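Local coordinates for protein imidazolonepropionase (Unidentified, PDB 2Q09) that hydrolyses the carbon-nitrogen ring bond of imidazolone-5-propanoate to give N-formimidoyl-L-glutamate, the third step of histidine degradation, at residues Val344-Gly349 with Glu385-Ile390. Residues are numbered along the deposited sequence; the frame is centred on the assembly and turned at random.
Sequences VEAMAG and ELSYLI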
loop_
_atom_site.group_PDB
_atom_site.type_symbol
_atom_site.label_atom_id
_atom_site.label_comp_id
_atom_site.label_asym_id
_atom_site.label_seq_id
_atom_site.Cartn_x
_atom_site.Cartn_y
_atom_site.Cartn_z
ATOM N N VAL A 344 7.677 14.372 8.269
ATOM C CA VAL A 344 6.349 14.860 7.928
ATOM C C VAL A 344 5.936 14.389 6.526
ATOM O O VAL A 344 4.765 14.085 6.294
ATOM C CB VAL A 344 6.261 16.417 8.056
ATOM C CG1 VAL A 344 7.040 17.104 6.944
ATOM C CG2 VAL A 344 4.810 16.842 8.060
ATOM N N GLU A 345 6.891 14.302 5.599
ATOM C CA GLU A 345 6.570 13.815 4.257
ATOM C C GLU A 345 6.219 12.323 4.358
ATOM O O GLU A 345 5.327 11.824 3.665
ATOM C CB GLU A 345 7.758 13.999 3.303
ATOM C CG GLU A 345 8.080 15.453 2.962
ATOM C CD GLU A 345 9.327 15.586 2.096
ATOM O OE1 GLU A 345 10.364 14.971 2.425
ATOM O OE2 GLU A 345 9.267 16.314 1.086
ATOM N N ALA A 346 6.923 11.612 5.232
ATOM C CA ALA A 346 6.671 10.186 5.416
ATOM C C ALA A 346 5.277 9.962 5.997
ATOM O O ALA A 346 4.559 9.072 5.561
ATOM C CB ALA A 346 7.739 9.576 6.335
HETATM N N MSE A 347 4.897 10.778 6.978
HETATM C CA MSE A 347 3.584 10.653 7.603
HETATM C C MSE A 347 2.473 10.941 6.584
HETATM O O MSE A 347 1.492 10.198 6.483
HETATM C CB MSE A 347 3.474 11.594 8.812
HETATM C CG MSE A 347 2.181 11.436 9.599
HETATM SE SE MSE A 347 1.941 9.627 10.258
HETATM C CE MSE A 347 0.361 9.964 11.378
ATOM N N ALA A 348 2.632 12.008 5.811
ATOM C CA ALA A 348 1.638 12.316 4.791
ATOM C C ALA A 348 1.665 11.171 3.784
ATOM O O ALA A 348 0.645 10.837 3.176
ATOM C CB ALA A 348 1.975 13.626 4.098
ATOM N N GLY A 349 2.846 10.566 3.632
ATOM C CA GLY A 349 3.011 9.462 2.704
ATOM C C GLY A 349 2.215 8.219 3.070
ATOM O O GLY A 349 1.891 7.419 2.195
ATOM N N GLU A 385 7.870 11.032 15.770
ATOM C CA GLU A 385 8.369 9.782 16.323
ATOM C C GLU A 385 7.892 8.528 15.576
ATOM O O GLU A 385 8.524 7.473 15.660
ATOM C CB GLU A 385 7.998 9.665 17.806
ATOM C CG GLU A 385 8.485 8.359 18.411
ATOM C CD GLU A 385 8.582 8.387 19.922
ATOM O OE1 GLU A 385 8.959 7.347 20.491
ATOM O OE2 GLU A 385 8.290 9.434 20.544
ATOM N N LEU A 386 6.796 8.637 14.830
ATOM C CA LEU A 386 6.277 7.474 14.113
ATOM C C LEU A 386 7.226 6.970 13.024
ATOM O O LEU A 386 7.254 5.777 12.732
ATOM C CB LEU A 386 4.902 7.787 13.520
ATOM C CG LEU A 386 3.868 8.187 14.575
ATOM C CD1 LEU A 386 2.489 8.329 13.931
ATOM C CD2 LEU A 386 3.825 7.145 15.669
ATOM N N SER A 387 7.993 7.881 12.430
ATOM C CA SER A 387 8.974 7.529 11.399
ATOM C C SER A 387 10.328 7.225 12.047
ATOM O O SER A 387 11.219 6.661 11.406
ATOM C CB SER A 387 9.185 8.699 10.416
ATOM O OG SER A 387 8.014 9.008 9.692
ATOM N N TYR A 388 10.477 7.610 13.311
ATOM C CA TYR A 388 11.741 7.466 14.024
ATOM C C TYR A 388 11.964 6.164 14.796
ATOM O O TYR A 388 12.818 5.356 14.413
ATOM C CB TYR A 388 11.915 8.649 14.985
ATOM C CG TYR A 388 13.328 8.831 15.481
ATOM C CD1 TYR A 388 14.306 9.374 14.650
ATOM C CD2 TYR A 388 13.698 8.448 16.771
ATOM C CE1 TYR A 388 15.622 9.539 15.094
ATOM C CE2 TYR A 388 15.002 8.602 17.221
ATOM C CZ TYR A 388 15.957 9.149 16.381
ATOM O OH TYR A 388 17.248 9.301 16.827
ATOM N N LEU A 389 11.223 5.979 15.889
ATOM C CA LEU A 389 11.357 4.793 16.731
ATOM C C LEU A 389 10.503 3.666 16.168
ATOM O O LEU A 389 9.271 3.754 16.163
ATOM C CB LEU A 389 10.910 5.106 18.163
ATOM C CG LEU A 389 11.091 3.956 19.155
ATOM C CD1 LEU A 389 12.561 3.629 19.309
ATOM C CD2 LEU A 389 10.493 4.355 20.491
ATOM N N ILE A 390 11.167 2.598 15.738
ATOM C CA ILE A 390 10.490 1.464 15.115
ATOM C C ILE A 390 10.472 0.177 15.930
ATOM O O ILE A 390 11.369 -0.064 16.729
ATOM C CB ILE A 390 11.164 1.155 13.750
ATOM C CG1 ILE A 390 11.401 2.458 12.965
ATOM C CG2 ILE A 390 10.327 0.170 12.949
ATOM C CD1 ILE A 390 10.138 3.232 12.638
#
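Met-347, present as selenomethionine, lays the end of its side chain against one methyl branch of Leu-386: its CE lies 3.7 Å from Leu-386 CD1, and its SE is 3.9 Å from that same CD1. The two chains slant across each other, and a single leucine methyl meets both terminal atoms of the longer residue. Met-347 does not leave its helix aimed at Leu-386. CG stands anti to the backbone N (chi1 -175°), the chain then bends at chi2 (58°), and this bend brings the selenium and its methyl across to the leucine.

One residue before Met-347 and one after Leu-386, a smaller pair meets. Ala-346 and Ser-387 point their CB atoms toward each other's segment where the backbones come nearest, with CA atoms 6.9 Å apart. With OG anti to its own carbonyl carbon (chi1 -64°), Ser-387 sets that oxygen 3.4 Å from Ala-346 CB; no hydrogen bond crosses between 344-349 and 385-390. The two short side chains are consistent with the close backbone approach here, while Met-347 and Leu-386 meet beside them; all four residues are buried.

The contact illustrates plain van der Waals packing between helix 343-349 and the weakly bonded helical turn at about 385-388, away from the iron and inhibitor site of this amidohydrolase. Helix 328-339 borders both partners, Cys-336 touching Ala-346 and Met-332 touching Ser-387, while Arg-329 NE donates a hydrogen bond to Leu-386 O. Met-347 also packs on Thr-65 and Leu-68, and so helix 343-349 bridges strand 63-73 and the short helix 385-388 that follows strand 375-378.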